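ThiJ/PfpI domain protein (Brachyspira murdochii, PDB 4HCJ) is a DJ-1/PfpI family protein that binds magnesium and is probably a hydrolase, though its substrate has not been established. Local coordinates at residues D59-F62 with S63-D66; W85-W88 with R89-G92. All coordinates share one frame; numbering follows the deposited sequence. Where two conformers were deposited one is given.

In the fold
Running from the N terminus, the chain reaches contact 1 (59-66) at the end of strand 55-61, where it leaves the central sheet through a short 3-10 segment before strand 72-75. It re-enters the sheet as strand 72-75 and arrives at contact 2 (85-92), where a loop passes into helix 88-99. The two follow in series, neither nested nor crossed: contact 1 closes a 3-10 turn and contact 2 caps the start of a helix. They nevertheless touch: CE2 of Phe-62 lies 3.5 Å from CG2 of Thr-90. Through Phe-62 and Val-65, contact 1 packs the end of strand 55-61 and the turn after it on helix 88-99, while contact 2 brings the start of that helix against helix 110-116.

Contact 1. Residues D59-F62 with S63-D66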
loop_
_atom_site.group_PDB
_atom_site.type_symbol
_atom_site.label_atom_id
_atom_site.label_comp_id
_atom_site.label_asym_id
_atom_site.label_seq_id
_atom_site.Cartn_x
_atom_site.Cartn_y
_atom_site.Cartn_z
ATOM N N ASP A 59 -12.296 -8.305 -2.356
ATOM C CA ASP A 59 -13.384 -8.253 -1.391
ATOM C C ASP A 59 -14.291 -7.037 -1.532
ATOM O O ASP A 59 -15.493 -7.127 -1.234
ATOM C CB ASP A 59 -12.816 -8.270 0.029
ATOM C CG ASP A 59 -11.949 -9.475 0.282
ATOM O OD1 ASP A 59 -12.515 -10.578 0.381
ATOM O OD2 ASP A 59 -10.713 -9.334 0.354
ATOM N N LEU A 60 -13.697 -5.905 -1.910
ATOM C CA LEU A 60 -14.347 -4.604 -1.818
ATOM C C LEU A 60 -14.032 -3.760 -3.041
ATOM O O LEU A 60 -12.907 -3.793 -3.548
ATOM C CB LEU A 60 -13.770 -3.825 -0.611
ATOM C CG LEU A 60 -14.114 -4.386 0.769
ATOM C CD1 LEU A 60 -13.176 -3.826 1.831
ATOM C CD2 LEU A 60 -15.550 -4.072 1.145
ATOM N N LEU A 61 -14.998 -2.961 -3.468
ATOM C CA LEU A 61 -14.702 -1.854 -4.360
ATOM C C LEU A 61 -14.041 -0.746 -3.547
ATOM O O LEU A 61 -14.303 -0.619 -2.346
ATOM C CB LEU A 61 -15.984 -1.282 -4.946
ATOM C CG LEU A 61 -16.835 -2.277 -5.739
ATOM C CD1 LEU A 61 -18.166 -1.634 -6.083
ATOM C CD2 LEU A 61 -16.108 -2.706 -7.005
ATOM N N PHE A 62 -13.231 0.105 -4.191
ATOM C CA PHE A 62 -12.712 1.284 -3.487
ATOM C C PHE A 62 -13.866 2.040 -2.818
ATOM O O PHE A 62 -13.744 2.521 -1.675
ATOM C CB PHE A 62 -11.984 2.234 -4.445
ATOM C CG PHE A 62 -10.807 1.625 -5.157
ATOM C CD1 PHE A 62 -9.951 0.738 -4.521
ATOM C CD2 PHE A 62 -10.567 1.938 -6.484
ATOM C CE1 PHE A 62 -8.867 0.194 -5.198
ATOM C CE2 PHE A 62 -9.490 1.397 -7.162
ATOM C CZ PHE A 62 -8.645 0.518 -6.523
ATOM N N SER A 63 -14.981 2.149 -3.531
ATOM C CA SER A 63 -16.109 2.922 -3.055
ATOM C C SER A 63 -16.796 2.332 -1.835
ATOM O O SER A 63 -17.591 3.032 -1.207
ATOM C CB SER A 63 -17.148 3.084 -4.160
ATOM O OG SER A 63 -17.713 1.824 -4.495
ATOM N N GLU A 64 -16.494 1.066 -1.513
ATOM C CA GLU A 64 -17.074 0.374 -0.361
ATOM C C GLU A 64 -16.199 0.425 0.877
ATOM O O GLU A 64 -16.578 -0.069 1.926
ATOM C CB GLU A 64 -17.358 -1.091 -0.717
ATOM C CG GLU A 64 -18.460 -1.247 -1.762
ATOM C CD GLU A 64 -18.617 -2.666 -2.298
ATOM O OE1 GLU A 64 -17.632 -3.438 -2.325
ATOM O OE2 GLU A 64 -19.738 -3.007 -2.724
ATOM N N VAL A 65 -15.033 1.038 0.766
ATOM C CA VAL A 65 -14.105 1.060 1.886
ATOM C C VAL A 65 -14.547 2.030 2.965
ATOM O O VAL A 65 -14.856 3.184 2.678
ATOM C CB VAL A 65 -12.700 1.433 1.403
ATOM C CG1 VAL A 65 -11.767 1.730 2.582
ATOM C CG2 VAL A 65 -12.153 0.322 0.521
ATOM N N ASP A 66 -14.564 1.538 4.201
ATOM C CA ASP A 66 -14.819 2.349 5.384
ATOM C C ASP A 66 -13.563 2.282 6.239
ATOM O O ASP A 66 -13.189 1.211 6.723
ATOM C CB ASP A 66 -16.020 1.793 6.156
ATOM C CG ASP A 66 -16.428 2.666 7.328
ATOM O OD1 ASP A 66 -15.631 3.522 7.768
ATOM O OD2 ASP A 66 -17.561 2.483 7.814
HETATM O O HOH W 1 -18.017 -6.019 -1.528
#
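Glu-64 folds its carboxylate back onto the strand it has just left: OE1 accepts the backbone N-H of Leu-61 at 2.9 Å in an almost straight bond (171°), with the donor lying above the carboxylate plane. The same oxygen accepts a hydrogen bond from a water 2.7 Å away, and this water also donates to the carbonyl O of Asp-59, so that OE1 is linked to the backbone of the strand end directly at Leu-61 and through the water at Asp-59. CG of Glu-64 stands beside its own backbone N (chi1 -67°) and the chain runs on extended, which carries the carboxylate back as far as Leu-61.

Two main-chain bonds close the turn, from Glu-64 N to Leu-61 O at 2.9 Å and from Val-65 N to Phe-62 O at 3.1 Å. These i to i+3 bonds make the 3-10 turn by which the chain departs from strand 55-61 of the alpha-beta-alpha sandwich. Backbone bonds of Leu-60 to Val-40 and Ser-42, and of Phe-62 to Ser-42, still tie the chain to strand 37-42.

Van der Waals contacts surround the turn. Leu-61 crosses the Glu-64 side chain, its CG 3.7 Å from OE1, while its CB rests 3.6 Å from OG of Ser-63. CD2 of Leu-60 meets CB of Glu-64 at 4.0 Å. Val-65 packs on Leu-93 and Phe-97 of helix 88-99, and Phe-62 reaches Leu-93 too.

Contact 2. Residues W85-W88 with R89-G92; sequences WDDW and RTQG
OD1 of Asp-87 is gripped by two nitrogens of Arg-89: the backbone N at 2.8 Å, on the anti lone pair, and NE at 2.9 Å, on the syn lone pair. The first bond makes Asp-87 the N-cap of helix 88-99. The second belongs to a side-on salt bridge, completed by NH2 of Arg-89 at 2.8 Å from OD2 of Asp-87. Both bridge bonds are close to straight, and the carboxylate and guanidinium planes lie only 22° apart, so the two groups hold each other nearly flat. With CG of Asp-87 opposite its own N (chi1 -167°), the carboxylate swings forward to the first turn; Arg-89 bends at chi3 (-68°) to bring its guanidinium back. The cap's negative charge would also suit the positive end of the helix dipole.

The aliphatic part of Arg-89 has a second role. Its CG sits over one face of the Trp-88 indole, 3.7 Å from the centroid of the six-membered ring, a CH-pi contact.

Farther along the helix, Gln-91 reaches back to the preceding loop. Its NE2 donates to Trp-85 O at 2.9 Å, and the same carbonyl also accepts from Asn-116 of helix 110-116. The backbone N of Gln-91 bonds to Asp-87 O, opening the helical hydrogen bonding, while OG1 of Thr-90 is hydrogen-bonded to Leu-84 O. A water accepts from NE2 of Gln-91 and donates to OD1 of Asp-86, 2.9 Å from that oxygen.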
loop_
_atom_site.group_PDB
_atom_site.type_symbol
_atom_site.label_atom_id
_atom_site.label_comp_id
_atom_site.label_asym_id
_atom_site.label_seq_id
_atom_site.Cartn_x
_atom_site.Cartn_y
_atom_site.Cartn_z
ATOM N N TRP A 85 -2.518 5.315 -10.776
ATOM C CA TRP A 85 -1.696 6.413 -10.298
ATOM C C TRP A 85 -2.413 7.756 -10.275
ATOM O O TRP A 85 -2.200 8.573 -9.361
ATOM C CB TRP A 85 -0.456 6.513 -11.159
ATOM C CG TRP A 85 0.610 5.538 -10.851
ATOM C CD1 TRP A 85 0.619 4.568 -9.873
ATOM C CD2 TRP A 85 1.872 5.458 -11.506
ATOM N NE1 TRP A 85 1.819 3.883 -9.889
ATOM C CE2 TRP A 85 2.610 4.428 -10.875
ATOM C CE3 TRP A 85 2.458 6.164 -12.566
ATOM C CZ2 TRP A 85 3.910 4.108 -11.262
ATOM C CZ3 TRP A 85 3.740 5.840 -12.943
ATOM C CH2 TRP A 85 4.451 4.824 -12.295
ATOM N N ASP A 86 -3.219 8.009 -11.307
ATOM C CA ASP A 86 -3.925 9.283 -11.430
ATOM C C ASP A 86 -5.401 9.174 -11.069
ATOM O O ASP A 86 -6.185 10.048 -11.404
ATOM C CB ASP A 86 -3.752 9.855 -12.844
ATOM C CG ASP A 86 -2.319 10.282 -13.119
ATOM O OD1 ASP A 86 -1.653 10.809 -12.195
ATOM O OD2 ASP A 86 -1.858 10.078 -14.256
ATOM N N ASP A 87 -5.773 8.111 -10.369
ATOM C CA ASP A 87 -7.166 7.867 -10.050
ATOM C C ASP A 87 -7.550 8.582 -8.751
ATOM O O ASP A 87 -6.928 8.382 -7.709
ATOM C CB ASP A 87 -7.354 6.358 -9.925
ATOM C CG ASP A 87 -8.808 5.948 -9.900
ATOM O OD1 ASP A 87 -9.542 6.317 -8.990
ATOM O OD2 ASP A 87 -9.226 5.222 -10.807
ATOM N N TRP A 88 -8.592 9.408 -8.813
ATOM C CA TRP A 88 -9.011 10.144 -7.636
ATOM C C TRP A 88 -9.468 9.233 -6.494
ATOM O O TRP A 88 -9.421 9.639 -5.329
ATOM C CB TRP A 88 -10.086 11.192 -7.981
ATOM C CG TRP A 88 -11.410 10.624 -8.356
ATOM C CD1 TRP A 88 -11.846 10.328 -9.610
ATOM C CD2 TRP A 88 -12.491 10.290 -7.465
ATOM N NE1 TRP A 88 -13.122 9.827 -9.559
ATOM C CE2 TRP A 88 -13.545 9.791 -8.257
ATOM C CE3 TRP A 88 -12.663 10.359 -6.076
ATOM C CZ2 TRP A 88 -14.762 9.373 -7.713
ATOM C CZ3 TRP A 88 -13.875 9.944 -5.535
ATOM C CH2 TRP A 88 -14.899 9.444 -6.353
ATOM N N ARG A 89 -9.925 8.023 -6.813
ATOM C CA ARG A 89 -10.411 7.124 -5.765
ATOM C C ARG A 89 -9.262 6.569 -4.933
ATOM O O ARG A 89 -9.356 6.507 -3.713
ATOM C CB ARG A 89 -11.215 5.958 -6.352
ATOM C CG ARG A 89 -12.420 6.376 -7.169
ATOM C CD ARG A 89 -12.975 5.200 -7.932
ATOM N NE ARG A 89 -12.040 4.790 -8.971
ATOM C CZ ARG A 89 -12.245 3.743 -9.748
ATOM N NH1 ARG A 89 -13.321 2.959 -9.565
ATOM N NH2 ARG A 89 -11.354 3.449 -10.683
ATOM N N THR A 90 -8.188 6.125 -5.580
ATOM C CA THR A 90 -7.073 5.564 -4.830
ATOM C C THR A 90 -6.342 6.663 -4.059
ATOM O O THR A 90 -5.956 6.473 -2.915
ATOM C CB THR A 90 -6.123 4.810 -5.754
ATOM O OG1 THR A 90 -5.689 5.712 -6.766
ATOM C CG2 THR A 90 -6.824 3.595 -6.386
ATOM N N GLN A 91 -6.194 7.827 -4.685
ATOM C CA GLN A 91 -5.628 8.971 -3.974
ATOM C C GLN A 91 -6.515 9.362 -2.801
ATOM O O GLN A 91 -6.030 9.691 -1.715
ATOM C CB GLN A 91 -5.442 10.154 -4.925
ATOM C CG GLN A 91 -4.433 9.899 -6.025
ATOM C CD GLN A 91 -4.379 11.016 -7.031
ATOM O OE1 GLN A 91 -4.918 12.095 -6.815
ATOM N NE2 GLN A 91 -3.751 10.749 -8.157
ATOM N N GLY A 92 -7.828 9.298 -3.011
ATOM C CA GLY A 92 -8.777 9.628 -1.969
ATOM C C GLY A 92 -8.654 8.686 -0.777
ATOM O O GLY A 92 -8.764 9.117 0.368
HETATM O O HOH W 2 -2.792 12.567 -10.258
#